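PDB 5A07: probable mannosyltransferase KTR4 from Saccharomyces cerevisiae, which is probably a mannosyltransferase of the GT-A clan and holds guanosine-5'-diphosphate and a manganese ion. Local coordinates for residues 130-136 with 241-247. Numbering follows the deposited sequence.
Sequences YNKNFGY and INYDVFQ
Tyr136 and Asp244 make a short hydrogen bond, 2.5 Å from the phenol OH to OD2. OD2 lies in the plane of the tyrosine ring, at its edge, and receives the bond on its syn lone pair. The carboxylate stands almost perpendicular to that ring. Its other oxygen, OD1, caps helix 245-251 by accepting from Gln247 N at 2.9 Å, met from above the carboxylate plane. Aspartate suits this N-cap because, with CG anti to the backbone N (chi1 -173°), its two oxygens divide the work. The backbone N of Gly101 also donates to OD2, while that of Ala103 bonds to Tyr136 OH. A second phenol meets the same helix start: Tyr130 OH accepts from Val245 N at 2.9 Å along a nearly straight N-H line (164°). A water joins the backbones, donating to Tyr130 O and Ile241 O and accepting from Asn133 ND2.

Aromatic side chains pack around these bonds. Phe246 directs its edge into the face of Tyr136 in a T-shaped stack, CD2 sitting 3.6 Å above the ring centre. Phe134 lies against the turn, its CZ 3.4 Å from Tyr243 C and one face beneath Asp244 CA. Tyr130 adds apolar contact through CE1, 3.8 Å from Val245 CG2, and its ring also meets that of Trp229 of strand 227-230. Asn131 braces the loop that presents Tyr136, its amide bonding to both N and O of that residue.

Within this GT-A-clan protein, the end of helix 116-131 and its following loop thus hold a capped helix start: Tyr130 OH takes an N-H, Tyr136 OH the capping carboxylate, while Phe134 and Phe246 fill in the packing. The helix N-terminus would probably help stabilise a negative charge on Asp244.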
loop_
_atom_site.group_PDB
_atom_site.type_symbol
_atom_site.label_atom_id
_atom_site.label_comp_id
_atom_site.label_asym_id
_atom_site.label_seq_id
_atom_site.Cartn_x
_atom_site.Cartn_y
_atom_site.Cartn_z
ATOM N N TYR B 130 14.337 10.140 8.763
ATOM C CA TYR B 130 13.653 11.130 7.919
ATOM C C TYR B 130 13.148 12.398 8.604
ATOM O O TYR B 130 13.646 13.535 8.353
ATOM C CB TYR B 130 12.500 10.475 7.141
ATOM C CG TYR B 130 11.725 11.495 6.299
ATOM C CD1 TYR B 130 12.310 12.104 5.208
ATOM C CD2 TYR B 130 10.450 11.890 6.628
ATOM C CE1 TYR B 130 11.654 13.027 4.448
ATOM C CE2 TYR B 130 9.732 12.855 5.859
ATOM C CZ TYR B 130 10.365 13.412 4.772
ATOM O OH TYR B 130 9.729 14.308 3.964
ATOM N N ASN B 131 12.174 12.228 9.458
ATOM C CA ASN B 131 11.360 13.348 9.861
ATOM C C ASN B 131 12.014 14.373 10.787
ATOM O O ASN B 131 11.546 15.469 10.859
ATOM C CB ASN B 131 10.017 12.879 10.430
ATOM C CG ASN B 131 8.896 13.934 10.254
ATOM O OD1 ASN B 131 8.874 14.690 9.295
ATOM N ND2 ASN B 131 8.032 14.043 11.274
ATOM N N LYS B 132 13.121 14.032 11.446
ATOM C CA LYS B 132 13.787 14.985 12.305
ATOM C C LYS B 132 14.313 16.131 11.470
ATOM O O LYS B 132 14.488 17.214 11.993
ATOM C CB LYS B 132 14.928 14.353 13.087
ATOM C CG LYS B 132 16.162 14.029 12.237
ATOM C CD LYS B 132 17.219 13.317 13.058
ATOM C CE LYS B 132 18.436 12.989 12.203
ATOM N NZ LYS B 132 19.376 12.232 13.074
ATOM N N ASN B 133 14.502 15.919 10.176
ATOM C CA ASN B 133 14.980 16.995 9.320
ATOM C C ASN B 133 13.923 17.744 8.534
ATOM O O ASN B 133 14.250 18.707 7.839
ATOM C CB ASN B 133 16.053 16.438 8.351
ATOM C CG ASN B 133 17.281 16.026 9.063
ATOM O OD1 ASN B 133 17.675 16.684 9.996
ATOM N ND2 ASN B 133 17.810 14.897 8.740
ATOM N N PHE B 134 12.672 17.318 8.628
ATOM C CA PHE B 134 11.588 17.912 7.871
ATOM C C PHE B 134 10.402 18.349 8.720
ATOM O O PHE B 134 9.726 19.257 8.360
ATOM C CB PHE B 134 11.195 16.988 6.725
ATOM C CG PHE B 134 12.255 16.880 5.715
ATOM C CD1 PHE B 134 12.383 17.859 4.743
ATOM C CD2 PHE B 134 13.167 15.848 5.726
ATOM C CE1 PHE B 134 13.428 17.846 3.824
ATOM C CE2 PHE B 134 14.213 15.832 4.818
ATOM C CZ PHE B 134 14.359 16.812 3.846
ATOM N N GLY B 135 10.111 17.634 9.804
ATOM C CA GLY B 135 9.155 18.061 10.826
ATOM C C GLY B 135 7.712 18.033 10.470
ATOM O O GLY B 135 6.944 18.826 10.977
ATOM N N TYR B 136 7.296 17.098 9.610
ATOM C CA TYR B 136 5.883 16.922 9.318
ATOM C C TYR B 136 5.177 16.490 10.592
ATOM O O TYR B 136 5.702 15.714 11.430
ATOM C CB TYR B 136 5.665 15.918 8.143
ATOM C CG TYR B 136 5.958 16.652 6.808
ATOM C CD1 TYR B 136 5.000 17.482 6.242
ATOM C CD2 TYR B 136 7.183 16.568 6.163
ATOM C CE1 TYR B 136 5.251 18.214 5.082
ATOM C CE2 TYR B 136 7.453 17.304 5.018
ATOM C CZ TYR B 136 6.485 18.157 4.504
ATOM O OH TYR B 136 6.719 18.853 3.384
ATOM N N ILE B 241 16.854 9.434 4.524
ATOM C CA ILE B 241 16.147 10.085 3.440
ATOM C C ILE B 241 16.328 11.574 3.593
ATOM O O ILE B 241 15.793 12.174 4.530
ATOM C CB ILE B 241 14.667 9.729 3.452
ATOM C CG1 ILE B 241 14.524 8.226 3.323
ATOM C CG2 ILE B 241 13.897 10.496 2.327
ATOM C CD1 ILE B 241 14.900 7.668 1.937
ATOM N N ASN B 242 17.085 12.169 2.665
ATOM C CA ASN B 242 17.524 13.556 2.766
ATOM C C ASN B 242 16.844 14.557 1.786
ATOM O O ASN B 242 17.398 15.590 1.447
ATOM C CB ASN B 242 19.038 13.589 2.603
ATOM C CG ASN B 242 19.718 13.051 3.821
ATOM O OD1 ASN B 242 19.396 13.425 4.926
ATOM N ND2 ASN B 242 20.646 12.187 3.631
ATOM N N TYR B 243 15.656 14.228 1.352
ATOM C CA TYR B 243 14.799 15.100 0.577
ATOM C C TYR B 243 13.414 14.979 1.139
ATOM O O TYR B 243 13.060 13.958 1.725
ATOM C CB TYR B 243 14.801 14.742 -0.917
ATOM C CG TYR B 243 14.363 13.323 -1.235
ATOM C CD1 TYR B 243 15.244 12.292 -1.136
ATOM C CD2 TYR B 243 13.044 13.056 -1.577
ATOM C CE1 TYR B 243 14.857 10.997 -1.389
ATOM C CE2 TYR B 243 12.641 11.789 -1.825
ATOM C CZ TYR B 243 13.547 10.755 -1.741
ATOM O OH TYR B 243 13.173 9.489 -1.983
ATOM N N ASP B 244 12.630 16.022 0.945
ATOM C CA ASP B 244 11.200 16.069 1.354
ATOM C C ASP B 244 10.371 15.166 0.447
ATOM O O ASP B 244 10.269 15.391 -0.747
ATOM C CB ASP B 244 10.720 17.503 1.298
ATOM C CG ASP B 244 9.325 17.711 1.862
ATOM O OD1 ASP B 244 8.400 16.910 1.588
ATOM O OD2 ASP B 244 9.141 18.678 2.628
ATOM N N VAL B 245 9.835 14.101 1.025
ATOM C CA VAL B 245 9.174 13.056 0.288
ATOM C C VAL B 245 7.864 13.515 -0.285
ATOM O O VAL B 245 7.568 13.278 -1.449
ATOM C CB VAL B 245 8.976 11.811 1.194
ATOM C CG1 VAL B 245 8.088 10.764 0.576
ATOM C CG2 VAL B 245 10.319 11.169 1.472
ATOM N N PHE B 246 7.084 14.224 0.509
ATOM C CA PHE B 246 5.833 14.806 -0.038
ATOM C C PHE B 246 6.096 15.786 -1.169
ATOM O O PHE B 246 5.374 15.788 -2.177
ATOM C CB PHE B 246 4.991 15.470 1.048
ATOM C CG PHE B 246 4.553 14.576 2.163
ATOM C CD1 PHE B 246 4.073 13.324 1.938
ATOM C CD2 PHE B 246 4.501 15.046 3.451
ATOM C CE1 PHE B 246 3.586 12.549 2.958
ATOM C CE2 PHE B 246 4.037 14.236 4.492
ATOM C CZ PHE B 246 3.575 12.980 4.226
ATOM N N GLN B 247 7.100 16.602 -1.039
ATOM C CA GLN B 247 7.427 17.567 -2.131
ATOM C C GLN B 247 7.942 16.830 -3.363
ATOM O O GLN B 247 7.689 17.278 -4.461
ATOM C CB GLN B 247 8.440 18.673 -1.688
ATOM C CG GLN B 247 7.898 19.582 -0.593
ATOM C CD GLN B 247 6.793 20.544 -1.043
ATOM O OE1 GLN B 247 6.024 20.239 -1.906
ATOM N NE2 GLN B 247 6.740 21.724 -0.425
HETATM O O HOH W 1 16.174 13.219 7.047
#